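Local coordinates for ferric-siderophore receptor protein (PDB 2X4L), which probably binds ferric siderophores outside the cell as the solute-binding receptor of an iron-uptake transporter, at residues Ile145-Gln157 with Thr216-Leu228. Residues are numbered along the deposited sequence; the frame is centred on the assembly and turned at random.
Sequences ISVFDRQLTQPLQ and TNLSVDLEYFKAL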
loop_
_atom_site.group_PDB
_atom_site.type_symbol
_atom_site.label_atom_id
_atom_site.label_comp_id
_atom_site.label_asym_id
_atom_site.label_seq_id
_atom_site.Cartn_x
_atom_site.Cartn_y
_atom_site.Cartn_z
ATOM N N ILE A 145 1.566 -6.759 -10.266
ATOM C CA ILE A 145 2.639 -6.808 -9.325
ATOM C C ILE A 145 2.116 -7.307 -8.000
ATOM O O ILE A 145 1.160 -6.777 -7.447
ATOM C CB ILE A 145 3.329 -5.491 -9.137
ATOM C CG1 ILE A 145 3.880 -4.931 -10.502
ATOM C CG2 ILE A 145 4.505 -5.609 -8.110
ATOM C CD1 ILE A 145 4.943 -5.873 -11.144
ATOM N N SER A 146 2.641 -8.434 -7.544
ATOM C CA SER A 146 2.106 -9.072 -6.325
ATOM C C SER A 146 2.582 -8.432 -5.036
ATOM O O SER A 146 3.738 -8.135 -4.824
ATOM C CB SER A 146 2.448 -10.579 -6.255
ATOM O OG SER A 146 1.825 -11.097 -5.036
ATOM N N VAL A 147 1.579 -8.148 -4.213
ATOM C CA VAL A 147 1.787 -7.661 -2.847
ATOM C C VAL A 147 1.111 -8.635 -1.834
ATOM O O VAL A 147 0.517 -8.164 -0.797
ATOM C CB VAL A 147 1.287 -6.214 -2.655
ATOM C CG1 VAL A 147 2.112 -5.257 -3.475
ATOM C CG2 VAL A 147 -0.207 -6.078 -3.055
ATOM N N PHE A 148 1.218 -9.915 -2.143
ATOM C CA PHE A 148 0.664 -11.021 -1.296
ATOM C C PHE A 148 1.800 -11.843 -0.681
ATOM O O PHE A 148 2.584 -12.411 -1.435
ATOM C CB PHE A 148 -0.240 -11.960 -2.153
ATOM C CG PHE A 148 -0.860 -13.092 -1.359
ATOM C CD1 PHE A 148 -1.586 -12.914 -0.149
ATOM C CD2 PHE A 148 -0.727 -14.377 -1.844
ATOM C CE1 PHE A 148 -2.116 -14.012 0.519
ATOM C CE2 PHE A 148 -1.225 -15.455 -1.169
ATOM C CZ PHE A 148 -1.912 -15.298 0.008
ATOM N N ASP A 149 1.847 -11.941 0.656
ATOM C CA ASP A 149 2.591 -13.092 1.256
ATOM C C ASP A 149 4.059 -13.008 0.858
ATOM O O ASP A 149 4.712 -14.002 0.426
ATOM C CB ASP A 149 1.954 -14.437 0.854
ATOM C CG ASP A 149 2.310 -15.564 1.822
ATOM O OD1 ASP A 149 2.849 -15.358 2.911
ATOM O OD2 ASP A 149 2.061 -16.749 1.408
ATOM N N ARG A 150 4.621 -11.820 1.021
ATOM C CA ARG A 150 6.042 -11.579 0.760
ATOM C C ARG A 150 6.455 -10.263 1.433
ATOM O O ARG A 150 5.585 -9.510 1.865
ATOM C CB ARG A 150 6.340 -11.501 -0.732
ATOM C CG ARG A 150 5.610 -10.320 -1.410
ATOM C CD ARG A 150 5.508 -10.452 -2.974
ATOM N NE ARG A 150 4.831 -11.671 -3.332
ATOM C CZ ARG A 150 5.016 -12.257 -4.533
ATOM N NH1 ARG A 150 5.844 -11.735 -5.430
ATOM N NH2 ARG A 150 4.367 -13.394 -4.819
ATOM N N GLN A 151 7.764 -9.956 1.503
ATOM C CA GLN A 151 8.194 -8.725 2.061
ATOM C C GLN A 151 8.250 -7.648 1.034
ATOM O O GLN A 151 8.467 -7.893 -0.138
ATOM C CB GLN A 151 9.592 -8.882 2.666
ATOM C CG GLN A 151 9.556 -9.815 3.907
ATOM C CD GLN A 151 10.916 -10.044 4.475
ATOM O OE1 GLN A 151 11.788 -9.183 4.447
ATOM N NE2 GLN A 151 11.075 -11.220 5.116
ATOM N N LEU A 152 8.051 -6.437 1.521
ATOM C CA LEU A 152 7.976 -5.223 0.721
ATOM C C LEU A 152 9.106 -5.043 -0.309
ATOM O O LEU A 152 8.914 -4.494 -1.311
ATOM C CB LEU A 152 7.942 -4.032 1.655
ATOM C CG LEU A 152 7.778 -2.625 1.135
ATOM C CD1 LEU A 152 6.464 -2.445 0.338
ATOM C CD2 LEU A 152 7.986 -1.533 2.158
ATOM N N THR A 153 10.293 -5.498 0.032
ATOM C CA THR A 153 11.426 -5.302 -0.846
ATOM C C THR A 153 11.203 -6.014 -2.191
ATOM O O THR A 153 11.712 -5.586 -3.164
ATOM C CB THR A 153 12.720 -5.817 -0.158
ATOM O OG1 THR A 153 12.410 -7.033 0.437
ATOM C CG2 THR A 153 13.188 -4.831 0.907
ATOM N N GLN A 154 10.404 -7.078 -2.166
ATOM C CA GLN A 154 10.054 -7.828 -3.364
ATOM C C GLN A 154 9.364 -6.937 -4.391
ATOM O O GLN A 154 9.966 -6.571 -5.400
ATOM C CB GLN A 154 9.156 -9.015 -3.010
ATOM C CG GLN A 154 8.824 -9.915 -4.189
ATOM C CD GLN A 154 9.082 -11.379 -3.895
ATOM O OE1 GLN A 154 9.085 -11.801 -2.739
ATOM N NE2 GLN A 154 9.300 -12.164 -4.944
ATOM N N PRO A 155 8.105 -6.587 -4.139
ATOM C CA PRO A 155 7.384 -5.736 -5.087
ATOM C C PRO A 155 8.072 -4.412 -5.352
ATOM O O PRO A 155 7.853 -3.864 -6.392
ATOM C CB PRO A 155 6.016 -5.565 -4.420
ATOM C CG PRO A 155 6.256 -5.833 -2.940
ATOM C CD PRO A 155 7.256 -6.961 -2.998
ATOM N N LEU A 156 8.885 -3.903 -4.411
ATOM C CA LEU A 156 9.666 -2.671 -4.751
ATOM C C LEU A 156 10.643 -2.915 -5.876
ATOM O O LEU A 156 10.765 -2.122 -6.816
ATOM C CB LEU A 156 10.411 -2.134 -3.529
ATOM C CG LEU A 156 9.494 -1.387 -2.549
ATOM C CD1 LEU A 156 10.289 -1.021 -1.260
ATOM C CD2 LEU A 156 9.069 -0.092 -3.169
ATOM N N GLN A 157 11.361 -4.012 -5.787
ATOM C CA GLN A 157 12.302 -4.204 -6.873
ATOM C C GLN A 157 11.556 -4.602 -8.158
ATOM O O GLN A 157 12.011 -4.158 -9.228
ATOM C CB GLN A 157 13.351 -5.121 -6.455
ATOM C CG GLN A 157 12.968 -6.488 -6.173
ATOM C CD GLN A 157 14.207 -7.359 -6.297
ATOM O OE1 GLN A 157 14.759 -7.827 -5.281
ATOM N NE2 GLN A 157 14.697 -7.513 -7.528
ATOM N N THR A 216 0.998 -9.768 11.030
ATOM C CA THR A 216 2.092 -9.412 10.132
ATOM C C THR A 216 2.102 -10.254 8.858
ATOM O O THR A 216 2.518 -9.785 7.798
ATOM C CB THR A 216 3.460 -9.543 10.830
ATOM O OG1 THR A 216 3.601 -10.866 11.363
ATOM C CG2 THR A 216 3.581 -8.532 11.959
ATOM N N ASN A 217 1.651 -11.499 8.965
ATOM C CA ASN A 217 1.655 -12.415 7.830
ATOM C C ASN A 217 0.684 -12.011 6.723
ATOM O O ASN A 217 -0.488 -11.735 6.982
ATOM C CB ASN A 217 1.354 -13.843 8.293
ATOM C CG ASN A 217 1.585 -14.870 7.203
ATOM O OD1 ASN A 217 2.640 -14.895 6.569
ATOM N ND2 ASN A 217 0.594 -15.726 6.978
ATOM N N LEU A 218 1.182 -11.964 5.491
ATOM C CA LEU A 218 0.341 -11.666 4.337
ATOM C C LEU A 218 0.504 -10.243 3.803
ATOM O O LEU A 218 0.257 -9.990 2.624
ATOM C CB LEU A 218 -1.129 -11.932 4.668
ATOM C CG LEU A 218 -1.527 -13.398 4.861
ATOM C CD1 LEU A 218 -3.015 -13.589 4.611
ATOM C CD2 LEU A 218 -0.706 -14.302 3.954
ATOM N N SER A 219 0.871 -9.306 4.670
ATOM C CA SER A 219 1.022 -7.914 4.253
ATOM C C SER A 219 2.477 -7.635 3.909
ATOM O O SER A 219 3.376 -8.096 4.611
ATOM C CB SER A 219 0.548 -6.967 5.356
ATOM O OG SER A 219 -0.856 -7.053 5.534
ATOM N N VAL A 220 2.722 -6.889 2.833
ATOM C CA VAL A 220 4.145 -6.651 2.429
ATOM C C VAL A 220 4.868 -5.749 3.385
ATOM O O VAL A 220 6.080 -5.911 3.652
ATOM C CB VAL A 220 4.271 -6.186 0.943
ATOM C CG1 VAL A 220 3.784 -7.382 0.093
ATOM C CG2 VAL A 220 3.537 -4.923 0.698
ATOM N N ASP A 221 4.183 -4.722 3.877
ATOM C CA ASP A 221 4.807 -3.785 4.825
ATOM C C ASP A 221 5.101 -4.474 6.136
ATOM O O ASP A 221 6.248 -4.424 6.640
ATOM C CB ASP A 221 4.031 -2.469 4.970
ATOM C CG ASP A 221 2.615 -2.680 5.510
ATOM O OD1 ASP A 221 1.989 -3.734 5.203
ATOM O OD2 ASP A 221 2.180 -1.747 6.229
ATOM N N LEU A 222 4.071 -5.074 6.727
ATOM C CA LEU A 222 4.234 -5.681 8.047
ATOM C C LEU A 222 5.225 -6.805 8.038
ATOM O O LEU A 222 5.956 -6.962 8.986
ATOM C CB LEU A 222 2.888 -6.102 8.650
ATOM C CG LEU A 222 1.836 -5.025 8.681
ATOM C CD1 LEU A 222 0.554 -5.616 9.351
ATOM C CD2 LEU A 222 2.341 -3.782 9.442
ATOM N N GLU A 223 5.255 -7.638 6.963
ATOM C CA GLU A 223 6.209 -8.757 6.934
ATOM C C GLU A 223 7.608 -8.182 6.922
ATOM O O GLU A 223 8.533 -8.746 7.596
ATOM C CB GLU A 223 5.992 -9.643 5.672
ATOM C CG GLU A 223 4.825 -10.588 5.847
ATOM C CD GLU A 223 4.912 -11.720 4.861
ATOM O OE1 GLU A 223 6.061 -11.977 4.296
ATOM O OE2 GLU A 223 3.850 -12.403 4.635
ATOM N N TYR A 224 7.822 -7.060 6.221
ATOM C CA TYR A 224 9.166 -6.498 6.166
ATOM C C TYR A 224 9.533 -5.871 7.550
ATOM O O TYR A 224 10.633 -6.126 8.065
ATOM C CB TYR A 224 9.254 -5.428 5.052
ATOM C CG TYR A 224 10.620 -4.862 4.856
ATOM C CD1 TYR A 224 11.707 -5.655 4.723
ATOM C CD2 TYR A 224 10.800 -3.442 4.697
ATOM C CE1 TYR A 224 12.966 -5.137 4.434
ATOM C CE2 TYR A 224 12.080 -2.946 4.519
ATOM C CZ TYR A 224 13.124 -3.769 4.297
ATOM O OH TYR A 224 14.488 -3.323 4.029
ATOM N N PHE A 225 8.619 -5.106 8.110
ATOM C CA PHE A 225 8.874 -4.477 9.434
ATOM C C PHE A 225 9.190 -5.582 10.478
ATOM O O PHE A 225 10.124 -5.448 11.308
ATOM C CB PHE A 225 7.654 -3.656 9.933
ATOM C CG PHE A 225 7.245 -2.548 9.028
ATOM C CD1 PHE A 225 8.117 -1.945 8.150
ATOM C CD2 PHE A 225 5.907 -2.140 9.100
ATOM C CE1 PHE A 225 7.679 -0.893 7.277
ATOM C CE2 PHE A 225 5.425 -1.134 8.286
ATOM C CZ PHE A 225 6.292 -0.491 7.415
ATOM N N LYS A 226 8.431 -6.670 10.443
ATOM C CA LYS A 226 8.704 -7.827 11.332
ATOM C C LYS A 226 10.095 -8.423 11.117
ATOM O O LYS A 226 10.811 -8.708 12.070
ATOM C CB LYS A 226 7.625 -8.913 11.169
ATOM C CG LYS A 226 7.859 -10.104 12.134
ATOM C CD LYS A 226 6.739 -11.135 12.178
ATOM C CE LYS A 226 6.678 -12.020 13.552
ATOM N NZ LYS A 226 5.983 -11.483 14.825
ATOM N N ALA A 227 10.478 -8.565 9.856
ATOM C CA ALA A 227 11.811 -9.110 9.508
ATOM C C ALA A 227 12.902 -8.206 10.045
ATOM O O ALA A 227 13.999 -8.717 10.398
ATOM C CB ALA A 227 11.885 -9.258 7.977
ATOM N N LEU A 228 12.619 -6.873 10.108
ATOM C CA LEU A 228 13.632 -5.908 10.593
ATOM C C LEU A 228 13.616 -5.887 12.112
ATOM O O LEU A 228 14.491 -5.239 12.742
ATOM C CB LEU A 228 13.310 -4.491 10.067
ATOM C CG LEU A 228 13.455 -4.376 8.526
ATOM C CD1 LEU A 228 12.970 -2.991 8.078
ATOM C CD2 LEU A 228 14.922 -4.474 8.176
HETATM O O HOH W 1 0.371 -6.331 1.185
HETATM O O HOH W 2 6.029 -14.526 3.229
HETATM O O HOH W 3 8.190 -12.743 5.796
#
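The methyl CG2 of Thr-153 sits over one face of the Tyr-224 ring, 3.5 Å from CE1, while on the opposite face Leu-228 CD1, from the ring's own segment, lies 3.7 Å above the plane, offset toward the rim. Gln-151 OE1 meets the edge of this ring near its plane, at CD1, and the Gln-151 amide rests on Ala-227 CB. The Phe-148 ring carries Asp-149 CB over the centre of one face; obliquely, Leu-218 CD2 approaches its CE1 at 3.7 Å.

Val-220 is wedged against the 147-152 loop. With CG1 anti to its carbonyl carbon (chi1 -65°), that methyl reaches Val-147 CB and Arg-150 CG, whereas CG2 packs against Leu-152 CD1. Its CA makes a CH...O contact with Arg-150 O at 3.3 Å.

Backbone bonds bracket the wedge: a nearly straight one from Asp-149 N to Leu-218 O (3.2 Å) and a weak one from Leu-152 N to Val-220 O. Water 1 links Val-147 O to Val-220 N.

Glu-223 OE2 accepts from Leu-218 N through its anti lone pair (2.8 Å), steadying the turn before helix 220-227. Asp-149 OD1 lies 3.6 Å from that OE2; this closeness may raise the pKa of one acid, although the Leu-218 N-H opposes this for Glu-223. Water 3 donates to OE1, and water 2, its protons contested, lies within hydrogen-bonding distance; they may partly offset the repulsion where the two lobes meet.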